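Local coordinates for hypothetical protein SMU.776 (Streptococcus mutans, PDB 2B78) that is probably a methyltransferase that uses S-adenosyl-L-methionine and may act on RNA, although its substrate is not established, at residues K312-G317 with K343-G348; T355-Q360 with V380-V385; Q360-D365 with S375-V380. All coordinates share one frame; numbering follows the deposited sequence.

Overall arrangement
Following the chain from the N terminus, contact 1 comes first: it closes the 25-residue loop that leads from helix 306-319 through strand 325-331 into helix 338-349, and brings the two helices together on one side of the methyltransferase sheet. Only after it has closed does contact 2 open, pairing strand 355-360 with strand 379-384 in antiparallel fashion at one edge of that sheet, where 355-360 is the outermost strand. Contact 3 is nested inside the loop closed by contact 2 and continues the same hairpin beyond Gln360 and Val380, which both contacts share. Contacts 1 and 2 touch directly, Ile345 packing on Phe381 and Ile383, whereas contacts 1 and 3 do not meet.

Contact 1. Residues K312-G317 with K343-G348; sequences KLIRQG and KQIEKG
Ile314 turns its CG2 branch anti to the backbone N (with CG1 at chi1 -68°), which sets that methyl against the backbone of helix 338-349, while Arg315 reaches the same helix by sending CG anti to its own N (chi1 -178°) and then bending at chi3. CG2 of Ile314 rests 3.8 Å from the carbonyl O of Ile345 and 3.9 Å from the carbonyl C of Gly348. Its other branch continues to CD1, which meets CG2 of Ile345 at 4.2 Å in an apolar contact. Gly348, without a side chain, presents bare backbone to Ile314 and Arg315; CA of Arg315 lies only 4.3 Å from CA of Gly348. Here a CA-H...O contact forms, with CA of Arg315 3.5 Å from O of Gly348. The bent arginine carries its guanidinium over the glycine, so that CA of Gly348 lies against one face, offset toward the rim, and NH2 comes 3.3 Å from O of Lys347, obliquely to the plane. The short helical segments run at 35° to each other, their axes approaching to 7.6 Å.

Beneath this pair of helices lies the central sheet of the Rossmann-like methyltransferase fold: Ile314 also packs on Ile291 of strand 286-291, and Ile345 on Phe381 and Ile383 of strand 379-384. Chemically the interface is graded, with isoleucine branches and glycine backbone inside and the arginine lying over the exposed side, where the cationic group lies near backbone carbonyl oxygen and probably gains some electrostatic stabilisation from it.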
loop_
_atom_site.group_PDB
_atom_site.type_symbol
_atom_site.label_atom_id
_atom_site.label_comp_id
_atom_site.label_asym_id
_atom_site.label_seq_id
_atom_site.Cartn_x
_atom_site.Cartn_y
_atom_site.Cartn_z
ATOM N N LYS A 312 -16.381 -3.474 -14.381
ATOM C CA LYS A 312 -17.722 -3.771 -13.888
ATOM C C LYS A 312 -18.081 -2.893 -12.694
ATOM O O LYS A 312 -19.243 -2.513 -12.519
ATOM C CB LYS A 312 -17.814 -5.240 -13.489
ATOM C CG LYS A 312 -17.694 -6.198 -14.661
ATOM C CD LYS A 312 -17.730 -7.640 -14.178
ATOM C CE LYS A 312 -19.049 -7.951 -13.498
ATOM N NZ LYS A 312 -19.151 -9.398 -13.164
ATOM N N LEU A 313 -17.086 -2.575 -11.866
ATOM C CA LEU A 313 -17.328 -1.734 -10.697
ATOM C C LEU A 313 -17.682 -0.325 -11.163
ATOM O O LEU A 313 -18.580 0.316 -10.621
ATOM C CB LEU A 313 -16.086 -1.685 -9.805
ATOM C CG LEU A 313 -15.584 -3.046 -9.329
ATOM C CD1 LEU A 313 -14.315 -2.854 -8.496
ATOM C CD2 LEU A 313 -16.669 -3.754 -8.521
ATOM N N ILE A 314 -16.968 0.150 -12.176
ATOM C CA ILE A 314 -17.211 1.472 -12.729
ATOM C C ILE A 314 -18.575 1.540 -13.411
ATOM O O ILE A 314 -19.333 2.491 -13.205
ATOM C CB ILE A 314 -16.115 1.840 -13.756
ATOM C CG1 ILE A 314 -14.773 2.026 -13.039
ATOM C CG2 ILE A 314 -16.503 3.110 -14.506
ATOM C CD1 ILE A 314 -14.712 3.263 -12.136
ATOM N N ARG A 315 -18.888 0.525 -14.213
ATOM C CA ARG A 315 -20.157 0.472 -14.938
ATOM C C ARG A 315 -21.342 0.485 -13.988
ATOM O O ARG A 315 -22.252 1.308 -14.121
ATOM C CB ARG A 315 -20.226 -0.782 -15.816
ATOM C CG ARG A 315 -21.510 -0.893 -16.667
ATOM C CD ARG A 315 -21.496 -2.110 -17.595
ATOM N NE ARG A 315 -20.387 -2.068 -18.546
ATOM C CZ ARG A 315 -19.240 -2.724 -18.399
ATOM N NH1 ARG A 315 -19.033 -3.496 -17.331
ATOM N NH2 ARG A 315 -18.290 -2.599 -19.317
ATOM N N GLN A 316 -21.335 -0.431 -13.030
ATOM C CA GLN A 316 -22.429 -0.509 -12.081
ATOM C C GLN A 316 -22.465 0.673 -11.116
ATOM O O GLN A 316 -23.539 1.100 -10.691
ATOM C CB GLN A 316 -22.368 -1.852 -11.356
ATOM C CG GLN A 316 -22.659 -3.009 -12.319
ATOM C CD GLN A 316 -22.877 -4.334 -11.617
ATOM O OE1 GLN A 316 -23.513 -4.392 -10.561
ATOM N NE2 GLN A 316 -22.368 -5.412 -12.211
ATOM N N GLY A 317 -21.299 1.218 -10.789
ATOM C CA GLY A 317 -21.259 2.376 -9.913
ATOM C C GLY A 317 -21.923 3.565 -10.587
ATOM O O GLY A 317 -22.658 4.330 -9.955
ATOM N N LYS A 343 -7.616 2.091 -18.730
ATOM C CA LYS A 343 -8.352 1.360 -19.766
ATOM C C LYS A 343 -9.546 0.591 -19.210
ATOM O O LYS A 343 -10.566 0.428 -19.892
ATOM C CB LYS A 343 -7.423 0.397 -20.513
ATOM C CG LYS A 343 -6.523 1.079 -21.553
ATOM C CD LYS A 343 -5.803 0.042 -22.421
ATOM C CE LYS A 343 -4.964 0.698 -23.517
ATOM N NZ LYS A 343 -3.832 1.509 -22.983
ATOM N N GLN A 344 -9.418 0.119 -17.974
ATOM C CA GLN A 344 -10.492 -0.613 -17.311
ATOM C C GLN A 344 -11.599 0.363 -16.952
ATOM O O GLN A 344 -12.787 0.038 -17.031
ATOM C CB GLN A 344 -9.961 -1.283 -16.044
ATOM C CG GLN A 344 -9.353 -2.642 -16.297
ATOM C CD GLN A 344 -10.401 -3.634 -16.758
ATOM O OE1 GLN A 344 -11.321 -3.965 -16.012
ATOM N NE2 GLN A 344 -10.275 -4.103 -17.996
ATOM N N ILE A 345 -11.205 1.566 -16.556
ATOM C CA ILE A 345 -12.169 2.593 -16.200
ATOM C C ILE A 345 -12.919 3.029 -17.462
ATOM O O ILE A 345 -14.155 3.103 -17.467
ATOM C CB ILE A 345 -11.459 3.803 -15.543
ATOM C CG1 ILE A 345 -10.818 3.360 -14.220
ATOM C CG2 ILE A 345 -12.454 4.920 -15.297
ATOM C CD1 ILE A 345 -10.021 4.440 -13.517
ATOM N N GLU A 346 -12.175 3.294 -18.535
ATOM C CA GLU A 346 -12.793 3.701 -19.795
ATOM C C GLU A 346 -13.789 2.651 -20.267
ATOM O O GLU A 346 -14.858 2.988 -20.779
ATOM C CB GLU A 346 -11.730 3.921 -20.875
ATOM C CG GLU A 346 -10.872 5.141 -20.626
ATOM C CD GLU A 346 -11.703 6.408 -20.530
ATOM O OE1 GLU A 346 -12.165 6.895 -21.582
ATOM O OE2 GLU A 346 -11.909 6.912 -19.402
ATOM N N LYS A 347 -13.439 1.383 -20.080
ATOM C CA LYS A 347 -14.295 0.275 -20.488
ATOM C C LYS A 347 -15.625 0.335 -19.736
ATOM O O LYS A 347 -16.683 0.111 -20.318
ATOM C CB LYS A 347 -13.591 -1.063 -20.221
ATOM C CG LYS A 347 -14.286 -2.268 -20.835
ATOM C CD LYS A 347 -13.506 -3.553 -20.597
ATOM C CE LYS A 347 -14.291 -4.780 -21.078
ATOM N NZ LYS A 347 -13.521 -6.053 -20.910
ATOM N N GLY A 348 -15.566 0.646 -18.445
ATOM C CA GLY A 348 -16.785 0.738 -17.657
ATOM C C GLY A 348 -17.662 1.930 -18.016
ATOM O O GLY A 348 -18.892 1.851 -17.939
#

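Contact 2. Residues T355-Q360 with V380-V385; sequences TYLDLQ and VFTIKV
Strands 355-360 and 379-384 run antiparallel and are paired from Thr355 with Lys384 to Gln360 with Val380, but a classic beta bulge, in which Leu357 and Asp358 both face Thr382, shifts the register by one residue. The carbonyl O of Thr382 therefore accepts two backbone bonds, a short one from N of Leu357 (2.8 Å) and a longer one from N of Asp358 (3.3 Å).

On the face carrying Tyr356, Leu359, Phe381 and Ile383, the Phe381 ring is held between two neighbours. CD1 of Leu359 sits 3.8 Å from the ring centroid in a CH-pi contact, nearly on the normal. Against the opposite face comes the edge of Tyr356, a T-shaped pair with planes at 72°. With CG anti to the carbonyl carbon (chi1 -76°), the Tyr356 ring is laid alongside Ile383, the two side chains pointing the same way, its CE1 3.5 Å from CD1 of that isoleucine. The phenol OH ends on OE2 of Glu346 in helix 338-349, whose Ile345 packs on this same face.

The other face is more polar. One water donates to O of Val380 (2.9 Å) and accepts from NE2 of Gln360 and, at 2.8 Å, from OG1 of Thr382; its bond to Asp358 is less certain, that carboxylate being modelled too close to Gln360.

Strand 379-384, the last in the chain, is inserted between 325-331 and 355-360, antiparallel to both, giving the 3-2-1-4-5-7-6 order of class I methyltransferases. The chemistry is two-sided: aromatic and aliphatic contacts turn toward helix 338-349, whereas across the other face water bridges the Gln360 and Thr382 side chains and the Val380 carbonyl.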
loop_
_atom_site.group_PDB
_atom_site.type_symbol
_atom_site.label_atom_id
_atom_site.label_comp_id
_atom_site.label_asym_id
_atom_site.label_seq_id
_atom_site.Cartn_x
_atom_site.Cartn_y
_atom_site.Cartn_z
ATOM N N THR A 355 -14.697 13.311 -17.095
ATOM C CA THR A 355 -13.441 14.055 -17.078
ATOM C C THR A 355 -12.542 13.576 -15.944
ATOM O O THR A 355 -13.007 13.404 -14.817
ATOM C CB THR A 355 -13.702 15.555 -16.854
ATOM O OG1 THR A 355 -14.724 16.002 -17.753
ATOM C CG2 THR A 355 -12.431 16.358 -17.088
ATOM N N TYR A 356 -11.265 13.353 -16.238
ATOM C CA TYR A 356 -10.327 12.941 -15.198
ATOM C C TYR A 356 -9.822 14.196 -14.498
ATOM O O TYR A 356 -9.149 15.037 -15.108
ATOM C CB TYR A 356 -9.152 12.178 -15.799
ATOM C CG TYR A 356 -9.495 10.764 -16.188
ATOM C CD1 TYR A 356 -9.273 9.703 -15.306
ATOM C CD2 TYR A 356 -10.051 10.481 -17.435
ATOM C CE1 TYR A 356 -9.593 8.399 -15.658
ATOM C CE2 TYR A 356 -10.380 9.184 -17.797
ATOM C CZ TYR A 356 -10.150 8.148 -16.906
ATOM O OH TYR A 356 -10.494 6.868 -17.261
ATOM N N LEU A 357 -10.156 14.330 -13.222
ATOM C CA LEU A 357 -9.735 15.495 -12.467
ATOM C C LEU A 357 -8.348 15.329 -11.873
ATOM O O LEU A 357 -7.608 16.306 -11.728
ATOM C CB LEU A 357 -10.729 15.789 -11.340
ATOM C CG LEU A 357 -12.176 16.132 -11.700
ATOM C CD1 LEU A 357 -12.954 16.440 -10.429
ATOM C CD2 LEU A 357 -12.211 17.330 -12.641
ATOM N N ASP A 358 -7.985 14.098 -11.542
ATOM C CA ASP A 358 -6.691 13.880 -10.918
ATOM C C ASP A 358 -6.252 12.423 -10.816
ATOM O O ASP A 358 -7.057 11.514 -10.952
ATOM C CB ASP A 358 -6.741 14.479 -9.515
ATOM C CG ASP A 358 -5.427 14.358 -8.784
ATOM O OD1 ASP A 358 -4.459 15.023 -9.202
ATOM O OD2 ASP A 358 -5.364 13.595 -7.798
ATOM N N LEU A 359 -4.955 12.222 -10.598
ATOM C CA LEU A 359 -4.365 10.898 -10.403
ATOM C C LEU A 359 -3.382 11.068 -9.255
ATOM O O LEU A 359 -2.499 11.920 -9.307
ATOM C CB LEU A 359 -3.609 10.404 -11.646
ATOM C CG LEU A 359 -2.661 9.205 -11.451
ATOM C CD1 LEU A 359 -3.425 7.984 -10.933
ATOM C CD2 LEU A 359 -1.983 8.865 -12.767
ATOM N N GLN A 360 -3.558 10.284 -8.199
ATOM C CA GLN A 360 -2.656 10.352 -7.055
ATOM C C GLN A 360 -2.032 8.977 -6.929
ATOM O O GLN A 360 -2.673 7.964 -7.210
ATOM C CB GLN A 360 -3.424 10.685 -5.767
ATOM C CG GLN A 360 -4.209 11.989 -5.810
ATOM C CD GLN A 360 -5.114 12.174 -4.599
ATOM O OE1 GLN A 360 -4.648 12.442 -3.489
ATOM N NE2 GLN A 360 -6.419 12.024 -4.809
ATOM N N VAL A 380 -4.854 6.172 -7.959
ATOM C CA VAL A 380 -6.173 6.651 -7.571
ATOM C C VAL A 380 -6.599 7.742 -8.529
ATOM O O VAL A 380 -5.947 8.790 -8.626
ATOM C CB VAL A 380 -6.181 7.201 -6.125
ATOM C CG1 VAL A 380 -7.605 7.544 -5.703
ATOM C CG2 VAL A 380 -5.585 6.161 -5.174
ATOM N N PHE A 381 -7.687 7.480 -9.248
ATOM C CA PHE A 381 -8.226 8.424 -10.216
ATOM C C PHE A 381 -9.489 9.080 -9.693
ATOM O O PHE A 381 -10.400 8.397 -9.226
ATOM C CB PHE A 381 -8.566 7.706 -11.523
ATOM C CG PHE A 381 -7.401 7.536 -12.451
ATOM C CD1 PHE A 381 -6.781 8.645 -13.016
ATOM C CD2 PHE A 381 -6.950 6.264 -12.791
ATOM C CE1 PHE A 381 -5.724 8.491 -13.917
ATOM C CE2 PHE A 381 -5.894 6.093 -13.691
ATOM C CZ PHE A 381 -5.279 7.216 -14.257
ATOM N N THR A 382 -9.537 10.406 -9.758
ATOM C CA THR A 382 -10.718 11.147 -9.336
ATOM C C THR A 382 -11.350 11.583 -10.653
ATOM O O THR A 382 -10.736 12.322 -11.424
ATOM C CB THR A 382 -10.341 12.377 -8.479
ATOM O OG1 THR A 382 -9.735 11.939 -7.254
ATOM C CG2 THR A 382 -11.585 13.195 -8.149
ATOM N N ILE A 383 -12.570 11.110 -10.905
ATOM C CA ILE A 383 -13.282 11.388 -12.152
ATOM C C ILE A 383 -14.650 12.032 -11.962
ATOM O O ILE A 383 -15.446 11.576 -11.138
ATOM C CB ILE A 383 -13.500 10.078 -12.932
ATOM C CG1 ILE A 383 -12.164 9.355 -13.106
ATOM C CG2 ILE A 383 -14.164 10.369 -14.268
ATOM C CD1 ILE A 383 -12.299 7.909 -13.520
ATOM N N LYS A 384 -14.924 13.083 -12.733
ATOM C CA LYS A 384 -16.214 13.764 -12.656
ATOM C C LYS A 384 -17.110 13.407 -13.840
ATOM O O LYS A 384 -16.636 13.264 -14.967
ATOM C CB LYS A 384 -16.039 15.279 -12.631
ATOM C CG LYS A 384 -17.371 16.000 -12.525
ATOM C CD LYS A 384 -17.224 17.492 -12.430
ATOM C CE LYS A 384 -18.588 18.130 -12.220
ATOM N NZ LYS A 384 -19.246 17.596 -10.992
ATOM N N VAL A 385 -18.406 13.281 -13.586
ATOM C CA VAL A 385 -19.362 12.957 -14.644
ATOM C C VAL A 385 -20.323 14.122 -14.877
ATOM O O VAL A 385 -20.886 14.222 -15.986
ATOM C CB VAL A 385 -20.188 11.700 -14.303
ATOM C CG1 VAL A 385 -19.267 10.608 -13.789
ATOM C CG2 VAL A 385 -21.265 12.043 -13.279
ATOM O OXT VAL A 385 -20.521 14.918 -13.939
HETATM O O HOH W 1 -7.035 11.258 -7.651
#

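Contact 3. Residues Q360-D365 with S375-V380; sequences QQLPSD and SNYLKV
The side-chain amides of Gln361 and Asn376 stack with their planes 10° apart, and the Tyr377 ring takes CD2 of Leu362 over one face, offset toward the rim and 4.0 Å from the centroid. The Leu362 and Tyr377 side chains cross at about a right angle; the same CD2 also touches CB of Leu378 at 3.5 Å. Asn376 carries the polar part of the contact. Its CG lies anti to the backbone N (chi1 -157°), directing OD1 to the backbone of the opposite segment, where N of Leu362 donates to it at 3.0 Å. The bond is nearly straight, at 160°, and uses a carbonyl lone pair. A water accepts from ND2 of Asn376 and donates to O of Leu362, at 2.8 Å from that oxygen, so the one amide reaches N of Leu362 directly and O of Leu362 through the water. Asn376 is itself the centre of an inverse gamma turn, and ND2 also binds OE2 of Glu373.

Beyond the last paired residues of the hairpin, the asparagine thus takes over from strand pairing. Around the contact, Gln360 and Pro363 lean on helix 200-210, Gln361 and Lys379 touch Val338 of helix 338-349, and Lys379 pairs through its backbone with Thr331 of strand 325-331.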
loop_
_atom_site.group_PDB
_atom_site.type_symbol
_atom_site.label_atom_id
_atom_site.label_comp_id
_atom_site.label_asym_id
_atom_site.label_seq_id
_atom_site.Cartn_x
_atom_site.Cartn_y
_atom_site.Cartn_z
ATOM N N GLN A 360 -3.558 10.284 -8.199
ATOM C CA GLN A 360 -2.656 10.352 -7.055
ATOM C C GLN A 360 -2.032 8.977 -6.929
ATOM O O GLN A 360 -2.673 7.964 -7.210
ATOM C CB GLN A 360 -3.424 10.685 -5.767
ATOM C CG GLN A 360 -4.209 11.989 -5.810
ATOM C CD GLN A 360 -5.114 12.174 -4.599
ATOM O OE1 GLN A 360 -4.648 12.442 -3.489
ATOM N NE2 GLN A 360 -6.419 12.024 -4.809
ATOM N N GLN A 361 -0.774 8.931 -6.526
ATOM C CA GLN A 361 -0.110 7.651 -6.352
ATOM C C GLN A 361 0.579 7.641 -4.996
ATOM O O GLN A 361 0.189 8.399 -4.106
ATOM C CB GLN A 361 0.864 7.388 -7.506
ATOM C CG GLN A 361 0.150 7.358 -8.869
ATOM C CD GLN A 361 0.921 6.627 -9.952
ATOM O OE1 GLN A 361 1.034 5.395 -9.936
ATOM N NE2 GLN A 361 1.456 7.381 -10.903
ATOM N N LEU A 362 1.589 6.801 -4.825
ATOM C CA LEU A 362 2.246 6.698 -3.524
ATOM C C LEU A 362 2.813 7.989 -2.965
ATOM O O LEU A 362 3.414 8.794 -3.686
ATOM C CB LEU A 362 3.357 5.641 -3.562
ATOM C CG LEU A 362 2.930 4.183 -3.778
ATOM C CD1 LEU A 362 4.169 3.331 -3.850
ATOM C CD2 LEU A 362 2.004 3.701 -2.651
ATOM N N PRO A 363 2.605 8.212 -1.659
ATOM C CA PRO A 363 3.099 9.402 -0.964
ATOM C C PRO A 363 4.598 9.199 -0.697
ATOM O O PRO A 363 5.085 8.062 -0.708
ATOM C CB PRO A 363 2.227 9.446 0.291
ATOM C CG PRO A 363 1.981 7.999 0.564
ATOM C CD PRO A 363 1.663 7.460 -0.808
ATOM N N SER A 364 5.325 10.295 -0.474
ATOM C CA SER A 364 6.777 10.257 -0.277
ATOM C C SER A 364 7.367 9.243 0.703
ATOM O O SER A 364 8.518 8.805 0.524
ATOM C CB SER A 364 7.276 11.649 0.101
ATOM O OG SER A 364 6.747 12.027 1.355
ATOM N N ASP A 365 6.618 8.879 1.740
ATOM C CA ASP A 365 7.133 7.907 2.701
ATOM C C ASP A 365 7.139 6.511 2.101
ATOM O O ASP A 365 7.959 5.673 2.471
ATOM C CB ASP A 365 6.350 7.952 4.023
ATOM C CG ASP A 365 4.859 7.788 3.841
ATOM O OD1 ASP A 365 4.308 8.346 2.873
ATOM O OD2 ASP A 365 4.232 7.121 4.698
ATOM N N SER A 375 7.181 0.431 -9.501
ATOM C CA SER A 375 7.166 0.262 -8.052
ATOM C C SER A 375 6.059 1.127 -7.451
ATOM O O SER A 375 5.619 0.904 -6.322
ATOM C CB SER A 375 8.517 0.658 -7.459
ATOM O OG SER A 375 8.810 2.008 -7.759
ATOM N N ASN A 376 5.608 2.125 -8.208
ATOM C CA ASN A 376 4.550 2.999 -7.721
ATOM C C ASN A 376 3.208 2.304 -7.961
ATOM O O ASN A 376 2.474 2.635 -8.902
ATOM C CB ASN A 376 4.600 4.343 -8.459
ATOM C CG ASN A 376 3.945 5.442 -7.672
ATOM O OD1 ASN A 376 3.158 5.159 -6.775
ATOM N ND2 ASN A 376 4.253 6.704 -7.995
ATOM N N TYR A 377 2.876 1.365 -7.078
ATOM C CA TYR A 377 1.672 0.556 -7.210
ATOM C C TYR A 377 0.307 1.188 -6.953
ATOM O O TYR A 377 -0.698 0.726 -7.495
ATOM C CB TYR A 377 1.816 -0.699 -6.346
ATOM C CG TYR A 377 1.951 -0.434 -4.860
ATOM C CD1 TYR A 377 0.829 -0.182 -4.077
ATOM C CD2 TYR A 377 3.202 -0.457 -4.232
ATOM C CE1 TYR A 377 0.938 0.034 -2.714
ATOM C CE2 TYR A 377 3.320 -0.237 -2.854
ATOM C CZ TYR A 377 2.182 0.004 -2.108
ATOM O OH TYR A 377 2.270 0.205 -0.746
ATOM N N LEU A 378 0.255 2.228 -6.132
ATOM C CA LEU A 378 -1.024 2.859 -5.849
ATOM C C LEU A 378 -1.430 3.756 -7.009
ATOM O O LEU A 378 -0.620 4.514 -7.536
ATOM C CB LEU A 378 -0.935 3.679 -4.557
ATOM C CG LEU A 378 -2.172 4.440 -4.075
ATOM C CD1 LEU A 378 -3.305 3.463 -3.767
ATOM C CD2 LEU A 378 -1.823 5.221 -2.827
ATOM N N LYS A 379 -2.689 3.642 -7.417
ATOM C CA LYS A 379 -3.223 4.459 -8.500
ATOM C C LYS A 379 -4.624 4.870 -8.087
ATOM O O LYS A 379 -5.482 4.018 -7.860
ATOM C CB LYS A 379 -3.275 3.656 -9.800
ATOM C CG LYS A 379 -1.909 3.319 -10.368
ATOM C CD LYS A 379 -1.993 2.256 -11.433
ATOM C CE LYS A 379 -1.974 0.870 -10.815
ATOM N NZ LYS A 379 -0.649 0.592 -10.195
ATOM N N VAL A 380 -4.854 6.172 -7.959
ATOM C CA VAL A 380 -6.173 6.651 -7.571
ATOM C C VAL A 380 -6.599 7.742 -8.529
ATOM O O VAL A 380 -5.947 8.790 -8.626
ATOM C CB VAL A 380 -6.181 7.201 -6.125
ATOM C CG1 VAL A 380 -7.605 7.544 -5.703
ATOM C CG2 VAL A 380 -5.585 6.161 -5.174
HETATM O O HOH W 1 -7.035 11.258 -7.651
HETATM O O HOH W 2 3.829 9.082 -6.423
#